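Long-range contact in phytase (Debaryomyces castellii, PDB 2GFI), which probably hydrolyses phytate (inositol hexakisphosphate) at its 3-phosphate, as a glycoprotein of the histidine acid phosphatase family: residues M301-L314 with V419-C432. Sequence-based numbering, arbitrary orientation.
Sequences MTRVIGSTLLNASL and VAERVAGTNYVEQC. With NAG (2-acetamido-2-deoxy-beta-D-glucopyranose), chain C.
Helix 302-314 runs antiparallel to both short helices of 419-432, its axis 10.2 Å from that of 419-423 at 158°, while the type II turn from Val423 to Thr426 brings the backbones closest at Val304 and Thr426. At one end Val419 CG1 meets Leu310 tip to tip and lies 3.6 Å from Leu314 CD2. Arg303, bent at chi3 (-48°), lays its guanidinium over that of Arg422, planes 30° apart although both are positively charged, and NH1 gives a weak bond to Arg422 O (3.3 Å); Arg422 NE donates to Ala342 O, which probably helps fix that group. With an alanine here in place of Arg303, Arg422 O would probably lose this donor and its guanidinium the cover on one face. Val304 CG2 slides past the Gln431 amide, and Met301 CE lies 4.0 Å from Cys432 SG, disulfide-bonded to Cys211. The N-linked sugar on Asn311 bridges the segments: its N2 donates to Thr426 OG1 (3.0 Å), and its acetyl methyl C8 lies near Ser307 CB. One long helix thus packs against two short ones, Asn427 N-capping 428-432, at a glycosylated surface of the histidine phosphatase fold away from the predicted catalytic residues.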
loop_
_atom_site.group_PDB
_atom_site.type_symbol
_atom_site.label_atom_id
_atom_site.label_comp_id
_atom_site.label_asym_id
_atom_site.label_seq_id
_atom_site.Cartn_x
_atom_site.Cartn_y
_atom_site.Cartn_z
ATOM N N MET A 301 24.329 29.254 -20.608
ATOM C CA MET A 301 25.579 29.087 -19.883
ATOM C C MET A 301 25.729 27.786 -19.133
ATOM O O MET A 301 26.829 27.426 -18.741
ATOM C CB MET A 301 25.850 30.282 -18.955
ATOM C CG MET A 301 26.359 31.517 -19.691
ATOM S SD MET A 301 27.813 31.166 -20.746
ATOM C CE MET A 301 29.020 30.821 -19.478
ATOM N N THR A 302 24.637 27.052 -18.948
ATOM C CA THR A 302 24.659 25.879 -18.059
ATOM C C THR A 302 25.348 24.677 -18.656
ATOM O O THR A 302 25.928 23.870 -17.924
ATOM C CB THR A 302 23.245 25.483 -17.617
ATOM O OG1 THR A 302 22.459 25.156 -18.779
ATOM C CG2 THR A 302 22.550 26.665 -16.910
ATOM N N ARG A 303 25.294 24.532 -19.979
ATOM C CA ARG A 303 26.008 23.435 -20.548
ATOM C C ARG A 303 27.503 23.547 -20.282
ATOM O O ARG A 303 28.132 22.520 -19.950
ATOM C CB ARG A 303 25.790 23.252 -22.020
ATOM C CG ARG A 303 26.471 21.952 -22.386
ATOM C CD ARG A 303 26.185 21.428 -23.696
ATOM N NE ARG A 303 24.778 21.396 -24.026
ATOM C CZ ARG A 303 24.289 20.600 -24.969
ATOM N NH1 ARG A 303 25.111 19.751 -25.596
ATOM N NH2 ARG A 303 22.989 20.634 -25.274
ATOM N N VAL A 304 28.078 24.759 -20.424
ATOM C CA VAL A 304 29.522 24.909 -20.157
ATOM C C VAL A 304 29.835 24.622 -18.690
ATOM O O VAL A 304 30.784 23.902 -18.401
ATOM C CB VAL A 304 30.139 26.283 -20.589
ATOM C CG1 VAL A 304 29.558 27.440 -19.804
ATOM C CG2 VAL A 304 31.661 26.251 -20.360
ATOM N N ILE A 305 29.029 25.185 -17.783
ATOM C CA ILE A 305 29.188 24.944 -16.345
ATOM C C ILE A 305 28.978 23.467 -15.991
ATOM O O ILE A 305 29.819 22.876 -15.340
ATOM C CB ILE A 305 28.237 25.820 -15.506
ATOM C CG1 ILE A 305 28.487 27.299 -15.740
ATOM C CG2 ILE A 305 28.406 25.497 -14.018
ATOM C CD1 ILE A 305 27.314 28.171 -15.291
ATOM N N GLY A 306 27.866 22.873 -16.432
ATOM C CA GLY A 306 27.584 21.457 -16.169
ATOM C C GLY A 306 28.653 20.495 -16.657
ATOM O O GLY A 306 28.873 19.445 -16.054
ATOM N N SER A 307 29.311 20.864 -17.757
ATOM C CA SER A 307 30.307 20.022 -18.422
ATOM C C SER A 307 31.556 19.823 -17.599
ATOM O O SER A 307 32.328 18.903 -17.879
ATOM C CB SER A 307 30.710 20.611 -19.779
ATOM O OG SER A 307 29.623 20.596 -20.673
ATOM N N THR A 308 31.766 20.676 -16.602
ATOM C CA THR A 308 32.929 20.531 -15.751
ATOM C C THR A 308 32.829 19.251 -14.961
ATOM O O THR A 308 33.780 18.437 -14.983
ATOM C CB THR A 308 33.187 21.770 -14.833
ATOM O OG1 THR A 308 32.053 22.002 -13.993
ATOM C CG2 THR A 308 33.286 23.035 -15.652
ATOM N N LEU A 309 31.682 19.043 -14.294
ATOM C CA LEU A 309 31.441 17.784 -13.571
ATOM C C LEU A 309 31.221 16.620 -14.503
ATOM O O LEU A 309 31.555 15.517 -14.154
ATOM C CB LEU A 309 30.287 17.883 -12.551
ATOM C CG LEU A 309 30.537 18.767 -11.323
ATOM C CD1 LEU A 309 29.292 18.854 -10.440
ATOM C CD2 LEU A 309 31.778 18.314 -10.516
ATOM N N LEU A 310 30.659 16.850 -15.689
ATOM C CA LEU A 310 30.480 15.747 -16.646
ATOM C C LEU A 310 31.827 15.198 -17.106
ATOM O O LEU A 310 32.019 13.976 -17.124
ATOM C CB LEU A 310 29.616 16.168 -17.826
ATOM C CG LEU A 310 29.207 15.057 -18.795
ATOM C CD1 LEU A 310 28.365 14.062 -18.060
ATOM C CD2 LEU A 310 28.494 15.633 -20.005
ATOM N N ASN A 311 32.760 16.110 -17.438
ATOM C CA ASN A 311 34.166 15.756 -17.791
ATOM C C ASN A 311 34.905 15.016 -16.690
ATOM O O ASN A 311 35.527 13.979 -16.936
ATOM C CB ASN A 311 34.966 17.018 -18.118
ATOM C CG ASN A 311 34.740 17.515 -19.533
ATOM O OD1 ASN A 311 34.140 16.816 -20.355
ATOM N ND2 ASN A 311 35.251 18.730 -19.826
ATOM N N ALA A 312 34.818 15.545 -15.477
ATOM C CA ALA A 312 35.480 14.994 -14.303
ATOM C C ALA A 312 35.000 13.582 -14.023
ATOM O O ALA A 312 35.812 12.646 -13.850
ATOM C CB ALA A 312 35.233 15.889 -13.086
ATOM N N SER A 313 33.673 13.429 -14.008
ATOM C CA SER A 313 33.026 12.127 -13.893
ATOM C C SER A 313 33.499 11.135 -14.957
ATOM O O SER A 313 33.706 9.951 -14.671
ATOM C CB SER A 313 31.493 12.288 -13.950
ATOM O OG SER A 313 30.871 11.136 -14.489
ATOM N N LEU A 314 33.634 11.622 -16.189
ATOM C CA LEU A 314 34.125 10.788 -17.289
ATOM C C LEU A 314 35.593 10.402 -17.085
ATOM O O LEU A 314 35.944 9.239 -17.290
ATOM C CB LEU A 314 33.908 11.467 -18.650
ATOM C CG LEU A 314 34.487 10.673 -19.833
ATOM C CD1 LEU A 314 33.699 9.406 -20.060
ATOM C CD2 LEU A 314 34.564 11.520 -21.099
ATOM N N VAL A 419 29.644 11.851 -24.034
ATOM C CA VAL A 419 30.189 12.968 -23.263
ATOM C C VAL A 419 30.868 14.002 -24.184
ATOM O O VAL A 419 30.558 15.205 -24.103
ATOM C CB VAL A 419 31.118 12.509 -22.134
ATOM C CG1 VAL A 419 31.721 13.721 -21.431
ATOM C CG2 VAL A 419 30.329 11.700 -21.148
ATOM N N ALA A 420 31.745 13.528 -25.083
ATOM C CA ALA A 420 32.406 14.425 -26.038
ATOM C C ALA A 420 31.398 15.288 -26.809
ATOM O O ALA A 420 31.604 16.482 -26.953
ATOM C CB ALA A 420 33.322 13.641 -27.000
ATOM N N GLU A 421 30.302 14.679 -27.270
ATOM C CA GLU A 421 29.205 15.390 -27.948
ATOM C C GLU A 421 28.556 16.446 -27.055
ATOM O O GLU A 421 28.232 17.559 -27.527
ATOM C CB GLU A 421 28.112 14.406 -28.385
ATOM C CG GLU A 421 28.374 13.657 -29.687
ATOM C CD GLU A 421 27.189 12.779 -30.121
ATOM O OE1 GLU A 421 26.563 12.095 -29.235
ATOM O OE2 GLU A 421 26.877 12.779 -31.358
ATOM N N ARG A 422 28.363 16.087 -25.777
ATOM C CA ARG A 422 27.742 16.966 -24.798
ATOM C C ARG A 422 28.631 18.149 -24.496
ATOM O O ARG A 422 28.162 19.268 -24.389
ATOM C CB ARG A 422 27.411 16.212 -23.497
ATOM C CG ARG A 422 26.300 15.151 -23.594
ATOM C CD ARG A 422 25.014 15.668 -24.165
ATOM N NE ARG A 422 24.432 16.661 -23.297
ATOM C CZ ARG A 422 23.373 17.405 -23.616
ATOM N NH1 ARG A 422 22.801 17.261 -24.798
ATOM N NH2 ARG A 422 22.897 18.306 -22.757
ATOM N N VAL A 423 29.928 17.905 -24.359
ATOM C CA VAL A 423 30.850 18.968 -23.929
ATOM C C VAL A 423 31.507 19.694 -25.091
ATOM O O VAL A 423 32.228 20.670 -24.882
ATOM C CB VAL A 423 31.910 18.438 -22.945
ATOM C CG1 VAL A 423 31.233 17.693 -21.778
ATOM C CG2 VAL A 423 32.972 17.562 -23.672
ATOM N N ALA A 424 31.256 19.223 -26.317
ATOM C CA ALA A 424 31.872 19.818 -27.513
ATOM C C ALA A 424 31.721 21.326 -27.503
ATOM O O ALA A 424 30.633 21.857 -27.240
ATOM C CB ALA A 424 31.257 19.252 -28.792
ATOM N N GLY A 425 32.827 22.016 -27.793
ATOM C CA GLY A 425 32.813 23.473 -27.956
ATOM C C GLY A 425 32.639 24.210 -26.644
ATOM O O GLY A 425 32.345 25.407 -26.638
ATOM N N THR A 426 32.805 23.508 -25.525
ATOM C CA THR A 426 32.750 24.188 -24.236
ATOM C C THR A 426 34.144 24.509 -23.745
ATOM O O THR A 426 35.106 23.779 -23.995
ATOM C CB THR A 426 31.969 23.390 -23.132
ATOM O OG1 THR A 426 32.593 22.119 -22.928
ATOM C CG2 THR A 426 30.540 23.080 -23.567
ATOM N N ASN A 427 34.222 25.599 -23.005
ATOM C CA ASN A 427 35.458 26.089 -22.475
ATOM C C ASN A 427 35.077 26.927 -21.299
ATOM O O ASN A 427 34.570 28.036 -21.453
ATOM C CB ASN A 427 36.191 26.943 -23.526
ATOM C CG ASN A 427 37.503 27.527 -23.006
ATOM O OD1 ASN A 427 37.795 27.515 -21.788
ATOM N ND2 ASN A 427 38.316 28.054 -23.941
ATOM N N TYR A 428 35.342 26.397 -20.118
ATOM C CA TYR A 428 34.990 27.075 -18.905
ATOM C C TYR A 428 35.622 28.459 -18.768
ATOM O O TYR A 428 34.903 29.447 -18.580
ATOM C CB TYR A 428 35.349 26.217 -17.701
ATOM C CG TYR A 428 34.818 26.777 -16.414
ATOM C CD1 TYR A 428 33.495 26.535 -16.018
ATOM C CD2 TYR A 428 35.628 27.570 -15.594
ATOM C CE1 TYR A 428 33.003 27.050 -14.824
ATOM C CE2 TYR A 428 35.150 28.089 -14.405
ATOM C CZ TYR A 428 33.826 27.825 -14.019
ATOM O OH TYR A 428 33.341 28.327 -12.832
ATOM N N VAL A 429 36.961 28.517 -18.843
ATOM C CA VAL A 429 37.721 29.753 -18.645
ATOM C C VAL A 429 37.186 30.824 -19.577
ATOM O O VAL A 429 36.770 31.897 -19.131
ATOM C CB VAL A 429 39.255 29.530 -18.825
ATOM C CG1 VAL A 429 40.013 30.854 -18.883
ATOM C CG2 VAL A 429 39.793 28.661 -17.694
ATOM N N GLU A 430 37.117 30.508 -20.861
ATOM C CA GLU A 430 36.714 31.516 -21.824
ATOM C C GLU A 430 35.228 31.867 -21.783
ATOM O O GLU A 430 34.869 33.048 -21.819
ATOM C CB GLU A 430 37.211 31.182 -23.243
ATOM C CG GLU A 430 38.721 31.383 -23.400
ATOM C CD GLU A 430 39.189 32.810 -23.051
ATOM O OE1 GLU A 430 38.843 33.767 -23.803
ATOM O OE2 GLU A 430 39.904 32.986 -22.025
ATOM N N GLN A 431 34.362 30.867 -21.665
ATOM C CA GLN A 431 32.932 31.163 -21.651
ATOM C C GLN A 431 32.495 31.819 -20.347
ATOM O O GLN A 431 31.642 32.698 -20.354
ATOM C CB GLN A 431 32.110 29.927 -21.967
ATOM C CG GLN A 431 32.162 29.524 -23.423
ATOM C CD GLN A 431 31.591 28.147 -23.616
ATOM O OE1 GLN A 431 30.388 27.984 -23.874
ATOM N NE2 GLN A 431 32.423 27.147 -23.438
ATOM N N CYS A 432 33.112 31.407 -19.250
ATOM C CA CYS A 432 32.792 31.923 -17.935
ATOM C C CYS A 432 33.494 33.210 -17.560
ATOM O O CYS A 432 33.009 33.934 -16.689
ATOM C CB CYS A 432 33.063 30.859 -16.879
ATOM S SG CYS A 432 31.879 29.507 -17.035
HETATM C C1 NAG C . 35.444 19.049 -21.232
HETATM C C2 NAG C . 35.743 20.566 -21.265
HETATM C C3 NAG C . 36.232 21.042 -22.651
HETATM C C4 NAG C . 37.390 20.163 -23.163
HETATM C C5 NAG C . 36.869 18.715 -23.114
HETATM C C6 NAG C . 37.866 17.682 -23.598
HETATM C C7 NAG C . 34.502 21.949 -19.613
HETATM C C8 NAG C . 33.476 23.047 -19.522
HETATM N N2 NAG C . 34.591 21.348 -20.813
HETATM O O3 NAG C . 36.600 22.393 -22.555
HETATM O O4 NAG C . 37.932 20.547 -24.443
HETATM O O5 NAG C . 36.538 18.352 -21.777
HETATM O O6 NAG C . 37.266 16.438 -23.333
HETATM O O7 NAG C . 35.179 21.664 -18.613
HETATM O O HOH W 1 27.589 26.788 -22.235
#